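Local coordinates for mandelate racemase/muconate lactonizing enzyme family protein (Roseovarius nubinhibens ISM, PDB 3U4F), which binds magnesium and, as a member of the enolase superfamily, probably has hydro-lyase activity, at residues A[60-72]-A[91-104]. Residues are numbered along the deposited sequence; the frame is centred on the assembly and turned at random.
Sequences ITCEVLHRQVAPW and REHKFPGSYLRRAM
Ala-103 is set as a knob into the hole formed by Thr-61, Val-64, Leu-65 and Val-69, and the backbone spacing shows tight packing: the CA atoms of Leu-65 and Ala-103 lie 4.8 Å apart. Because helix 98-104 presents just the methyl of Ala-103 to this hole, its axis can approach that of helix 60-72 to 8.2 Å, at a crossing angle of -83°. Val-69 extends this apolar part, its CG2 touching Leu-100 CD1, Ala-103 CB and the CG of the selenomethionine Met-104, each at 3.9 Å. At the other end Ile-60 CG2 lies over a face of the Tyr-99 ring, 4.1 Å from its centroid, while Thr-61 OG1 comes to the ring's edge. With OG1 anti to the carbonyl carbon and beside the backbone N (chi1 -59°), that hydroxyl also reaches a water bound by Arg-102 NH1.

Toward solvent the knob-into-hole packing gives way to the exposed Trp-72 and the partly exposed Arg-91 and Glu-92. Trp-72 lays its indole across the aliphatic stem of Arg-91, whose CG sits 3.7 Å from the centroid of the six-membered ring. In the ring plane, Trp-72 NE1 donates to the anti lone pair of Glu-92 OE2 (2.9 Å, 165°). An alanine in place of Glu-92 would probably leave this indole N-H without its acceptor and the ring freer to turn. Lys-94, in the intervening turn, forms a salt bridge with Glu-257 of the second subunit, a magnesium ligand there. This near-perpendicular pair lies in the helical part of the N-terminal alpha+beta capping domain of the enolase superfamily.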
# COMPACT_ATOMS: atom_id res chain seq x y z
N ILE A 60 9.72 -3.19 -11.06
CA ILE A 60 9.38 -3.73 -9.74
C ILE A 60 7.97 -4.26 -9.79
O ILE A 60 7.68 -5.37 -9.35
CB ILE A 60 9.51 -2.64 -8.66
CG1 ILE A 60 10.93 -2.02 -8.72
CG2 ILE A 60 9.21 -3.21 -7.27
CD1 ILE A 60 11.22 -0.99 -7.61
N THR A 61 7.07 -3.46 -10.38
CA THR A 61 5.67 -3.90 -10.54
C THR A 61 5.57 -5.23 -11.26
O THR A 61 4.79 -6.11 -10.87
CB THR A 61 4.85 -2.81 -11.26
OG1 THR A 61 4.93 -1.61 -10.49
CG2 THR A 61 3.36 -3.22 -11.41
N CYS A 62 6.33 -5.40 -12.33
CA CYS A 62 6.28 -6.68 -13.04
C CYS A 62 6.81 -7.86 -12.17
O CYS A 62 6.31 -8.98 -12.27
CB CYS A 62 7.04 -6.57 -14.37
SG CYS A 62 6.14 -5.56 -15.60
N GLU A 63 7.82 -7.61 -11.34
CA GLU A 63 8.25 -8.68 -10.43
C GLU A 63 7.11 -9.07 -9.44
O GLU A 63 6.89 -10.24 -9.19
CB GLU A 63 9.52 -8.29 -9.68
CG GLU A 63 10.17 -9.44 -8.88
CD GLU A 63 10.68 -10.58 -9.77
OE1 GLU A 63 11.11 -10.31 -10.90
OE2 GLU A 63 10.65 -11.75 -9.32
N VAL A 64 6.41 -8.06 -8.91
CA VAL A 64 5.28 -8.30 -8.02
C VAL A 64 4.18 -9.07 -8.76
O VAL A 64 3.52 -9.99 -8.22
CB VAL A 64 4.73 -6.92 -7.50
CG1 VAL A 64 3.40 -7.09 -6.79
CG2 VAL A 64 5.73 -6.27 -6.58
N LEU A 65 3.98 -8.72 -10.03
CA LEU A 65 2.99 -9.42 -10.83
C LEU A 65 3.31 -10.92 -10.87
O LEU A 65 2.43 -11.76 -10.60
CB LEU A 65 2.95 -8.84 -12.26
CG LEU A 65 1.74 -9.24 -13.13
CD1 LEU A 65 1.54 -8.25 -14.29
CD2 LEU A 65 1.96 -10.62 -13.67
N HIS A 66 4.55 -11.26 -11.22
CA HIS A 66 4.92 -12.69 -11.32
C HIS A 66 4.94 -13.36 -9.95
O HIS A 66 4.50 -14.50 -9.81
CB HIS A 66 6.25 -12.86 -12.07
CG HIS A 66 6.15 -12.55 -13.53
ND1 HIS A 66 5.50 -13.38 -14.42
CD2 HIS A 66 6.58 -11.49 -14.25
CE1 HIS A 66 5.53 -12.84 -15.63
NE2 HIS A 66 6.18 -11.69 -15.55
N ARG A 67 5.39 -12.62 -8.94
CA ARG A 67 5.51 -13.18 -7.58
C ARG A 67 4.18 -13.38 -6.87
O ARG A 67 3.98 -14.36 -6.14
CB ARG A 67 6.40 -12.27 -6.74
CG ARG A 67 6.83 -12.90 -5.38
CD ARG A 67 7.98 -13.94 -5.54
NE ARG A 67 9.14 -13.33 -6.17
CZ ARG A 67 10.12 -12.70 -5.52
NH1 ARG A 67 10.13 -12.61 -4.18
NH2 ARG A 67 11.11 -12.17 -6.21
N GLN A 68 3.26 -12.43 -7.06
CA GLN A 68 2.09 -12.30 -6.18
C GLN A 68 0.74 -12.21 -6.86
O GLN A 68 -0.29 -12.29 -6.18
CB GLN A 68 2.28 -11.07 -5.29
CG GLN A 68 3.36 -11.26 -4.26
CD GLN A 68 3.64 -9.97 -3.50
OE1 GLN A 68 3.07 -9.74 -2.43
NE2 GLN A 68 4.54 -9.18 -4.01
N VAL A 69 0.71 -12.06 -8.18
CA VAL A 69 -0.57 -12.02 -8.89
C VAL A 69 -0.76 -13.26 -9.78
O VAL A 69 -1.75 -13.99 -9.65
CB VAL A 69 -0.69 -10.72 -9.70
CG1 VAL A 69 -2.02 -10.67 -10.47
CG2 VAL A 69 -0.57 -9.51 -8.77
N ALA A 70 0.22 -13.50 -10.64
CA ALA A 70 0.19 -14.68 -11.54
C ALA A 70 -0.11 -16.00 -10.81
O ALA A 70 -0.94 -16.77 -11.31
CB ALA A 70 1.49 -14.81 -12.34
N PRO A 71 0.53 -16.27 -9.64
CA PRO A 71 0.26 -17.60 -9.05
C PRO A 71 -1.22 -17.86 -8.69
O PRO A 71 -1.64 -19.02 -8.64
CB PRO A 71 1.12 -17.59 -7.77
CG PRO A 71 2.26 -16.63 -8.09
CD PRO A 71 1.55 -15.53 -8.86
N TRP A 72 -1.99 -16.79 -8.45
CA TRP A 72 -3.39 -16.90 -8.06
C TRP A 72 -4.34 -16.84 -9.23
O TRP A 72 -5.50 -17.22 -9.10
CB TRP A 72 -3.77 -15.81 -7.03
CG TRP A 72 -2.81 -15.77 -5.89
CD1 TRP A 72 -1.95 -14.77 -5.58
CD2 TRP A 72 -2.60 -16.80 -4.91
NE1 TRP A 72 -1.22 -15.10 -4.48
CE2 TRP A 72 -1.60 -16.34 -4.04
CE3 TRP A 72 -3.16 -18.06 -4.70
CZ2 TRP A 72 -1.14 -17.10 -2.95
CZ3 TRP A 72 -2.71 -18.82 -3.61
CH2 TRP A 72 -1.70 -18.34 -2.76
N ARG A 91 -5.50 -13.33 -0.82
CA ARG A 91 -4.34 -14.22 -0.67
C ARG A 91 -3.10 -13.38 -0.37
O ARG A 91 -2.14 -13.86 0.26
CB ARG A 91 -4.08 -15.01 -1.96
CG ARG A 91 -5.16 -16.04 -2.31
CD ARG A 91 -5.26 -17.22 -1.31
NE ARG A 91 -6.67 -17.47 -1.04
CZ ARG A 91 -7.33 -17.04 0.05
NH1 ARG A 91 -6.70 -16.40 1.04
NH2 ARG A 91 -8.62 -17.29 0.16
N GLU A 92 -3.11 -12.15 -0.86
CA GLU A 92 -1.98 -11.26 -0.63
C GLU A 92 -2.37 -10.17 0.37
O GLU A 92 -1.92 -9.03 0.23
CB GLU A 92 -1.53 -10.66 -1.97
CG GLU A 92 -0.86 -11.66 -2.96
CD GLU A 92 0.39 -12.38 -2.41
OE1 GLU A 92 1.14 -11.78 -1.63
OE2 GLU A 92 0.64 -13.55 -2.81
N HIS A 93 -3.15 -10.53 1.38
CA HIS A 93 -3.67 -9.55 2.35
C HIS A 93 -2.59 -8.89 3.19
O HIS A 93 -2.85 -7.85 3.81
CB HIS A 93 -4.80 -10.13 3.25
CG HIS A 93 -4.31 -10.97 4.39
ND1 HIS A 93 -3.62 -12.15 4.21
CD2 HIS A 93 -4.45 -10.82 5.73
CE1 HIS A 93 -3.34 -12.69 5.39
NE2 HIS A 93 -3.86 -11.91 6.33
N LYS A 94 -1.39 -9.47 3.22
CA LYS A 94 -0.28 -8.82 3.94
C LYS A 94 0.38 -7.71 3.13
O LYS A 94 1.31 -7.06 3.61
CB LYS A 94 0.77 -9.84 4.38
CG LYS A 94 0.20 -10.94 5.29
CD LYS A 94 0.22 -10.44 6.70
CE LYS A 94 -0.03 -11.55 7.74
NZ LYS A 94 0.20 -10.91 9.06
N PHE A 95 -0.10 -7.51 1.90
CA PHE A 95 0.45 -6.50 1.00
C PHE A 95 -0.61 -5.52 0.54
O PHE A 95 -0.83 -5.33 -0.65
CB PHE A 95 1.13 -7.14 -0.22
CG PHE A 95 2.38 -7.89 0.14
CD1 PHE A 95 3.63 -7.27 0.09
CD2 PHE A 95 2.29 -9.20 0.59
CE1 PHE A 95 4.78 -7.94 0.46
CE2 PHE A 95 3.46 -9.88 0.97
CZ PHE A 95 4.69 -9.24 0.90
N PRO A 96 -1.27 -4.84 1.50
CA PRO A 96 -2.14 -3.78 1.07
C PRO A 96 -1.32 -2.69 0.35
O PRO A 96 -0.12 -2.55 0.59
CB PRO A 96 -2.70 -3.23 2.40
CG PRO A 96 -1.63 -3.49 3.39
CD PRO A 96 -1.03 -4.83 2.96
N GLY A 97 -1.94 -1.95 -0.55
CA GLY A 97 -1.25 -0.82 -1.15
C GLY A 97 -0.96 -0.95 -2.63
O GLY A 97 -1.48 -1.86 -3.32
N SER A 98 -0.10 -0.06 -3.09
CA SER A 98 0.02 0.27 -4.50
C SER A 98 0.58 -0.83 -5.39
O SER A 98 -0.00 -1.14 -6.43
CB SER A 98 0.84 1.55 -4.65
OG SER A 98 0.87 1.96 -5.98
N TYR A 99 1.70 -1.44 -5.01
CA TYR A 99 2.37 -2.34 -5.98
C TYR A 99 1.50 -3.51 -6.42
O TYR A 99 1.44 -3.84 -7.62
CB TYR A 99 3.74 -2.82 -5.49
CG TYR A 99 4.88 -1.86 -5.85
CD1 TYR A 99 5.30 -1.72 -7.19
CD2 TYR A 99 5.53 -1.11 -4.87
CE1 TYR A 99 6.33 -0.87 -7.53
CE2 TYR A 99 6.56 -0.23 -5.21
CZ TYR A 99 6.97 -0.14 -6.53
OH TYR A 99 8.00 0.72 -6.86
N LEU A 100 0.82 -4.14 -5.47
CA LEU A 100 -0.01 -5.27 -5.82
C LEU A 100 -1.07 -4.86 -6.85
O LEU A 100 -1.35 -5.61 -7.79
CB LEU A 100 -0.66 -5.89 -4.59
CG LEU A 100 -1.40 -7.23 -4.84
CD1 LEU A 100 -0.45 -8.38 -5.09
CD2 LEU A 100 -2.33 -7.58 -3.64
N ARG A 101 -1.68 -3.70 -6.63
CA ARG A 101 -2.72 -3.21 -7.50
C ARG A 101 -2.21 -2.76 -8.86
O ARG A 101 -2.85 -3.03 -9.89
CB ARG A 101 -3.59 -2.19 -6.73
CG ARG A 101 -4.41 -2.94 -5.64
CD ARG A 101 -4.52 -2.24 -4.31
NE ARG A 101 -5.20 -3.08 -3.32
CZ ARG A 101 -4.58 -3.95 -2.50
NH1 ARG A 101 -3.26 -4.10 -2.54
NH2 ARG A 101 -5.29 -4.68 -1.65
N ARG A 102 -1.04 -2.13 -8.89
CA ARG A 102 -0.42 -1.75 -10.17
C ARG A 102 -0.18 -3.00 -11.03
O ARG A 102 -0.32 -2.95 -12.26
CB ARG A 102 0.91 -1.02 -9.95
CG ARG A 102 0.79 0.38 -9.29
CD ARG A 102 2.16 0.83 -8.80
NE ARG A 102 2.15 2.15 -8.16
CZ ARG A 102 2.66 3.25 -8.72
NH1 ARG A 102 3.22 3.23 -9.95
NH2 ARG A 102 2.59 4.39 -8.07
N ALA A 103 0.17 -4.10 -10.36
CA ALA A 103 0.48 -5.36 -11.04
C ALA A 103 -0.82 -6.01 -11.55
O ALA A 103 -0.93 -6.42 -12.72
CB ALA A 103 1.22 -6.31 -10.05
N MSE A 104 -1.81 -6.07 -10.68
CA MSE A 104 -3.10 -6.66 -11.05
C MSE A 104 -3.71 -5.95 -12.26
O MSE A 104 -4.37 -6.57 -13.12
CB MSE A 104 -4.05 -6.49 -9.86
CG MSE A 104 -3.94 -7.57 -8.78
SE MSE A 104 -4.77 -6.88 -7.09
CE MSE A 104 -6.57 -6.55 -7.74
O HOH W 1 4.41 0.72 -11.60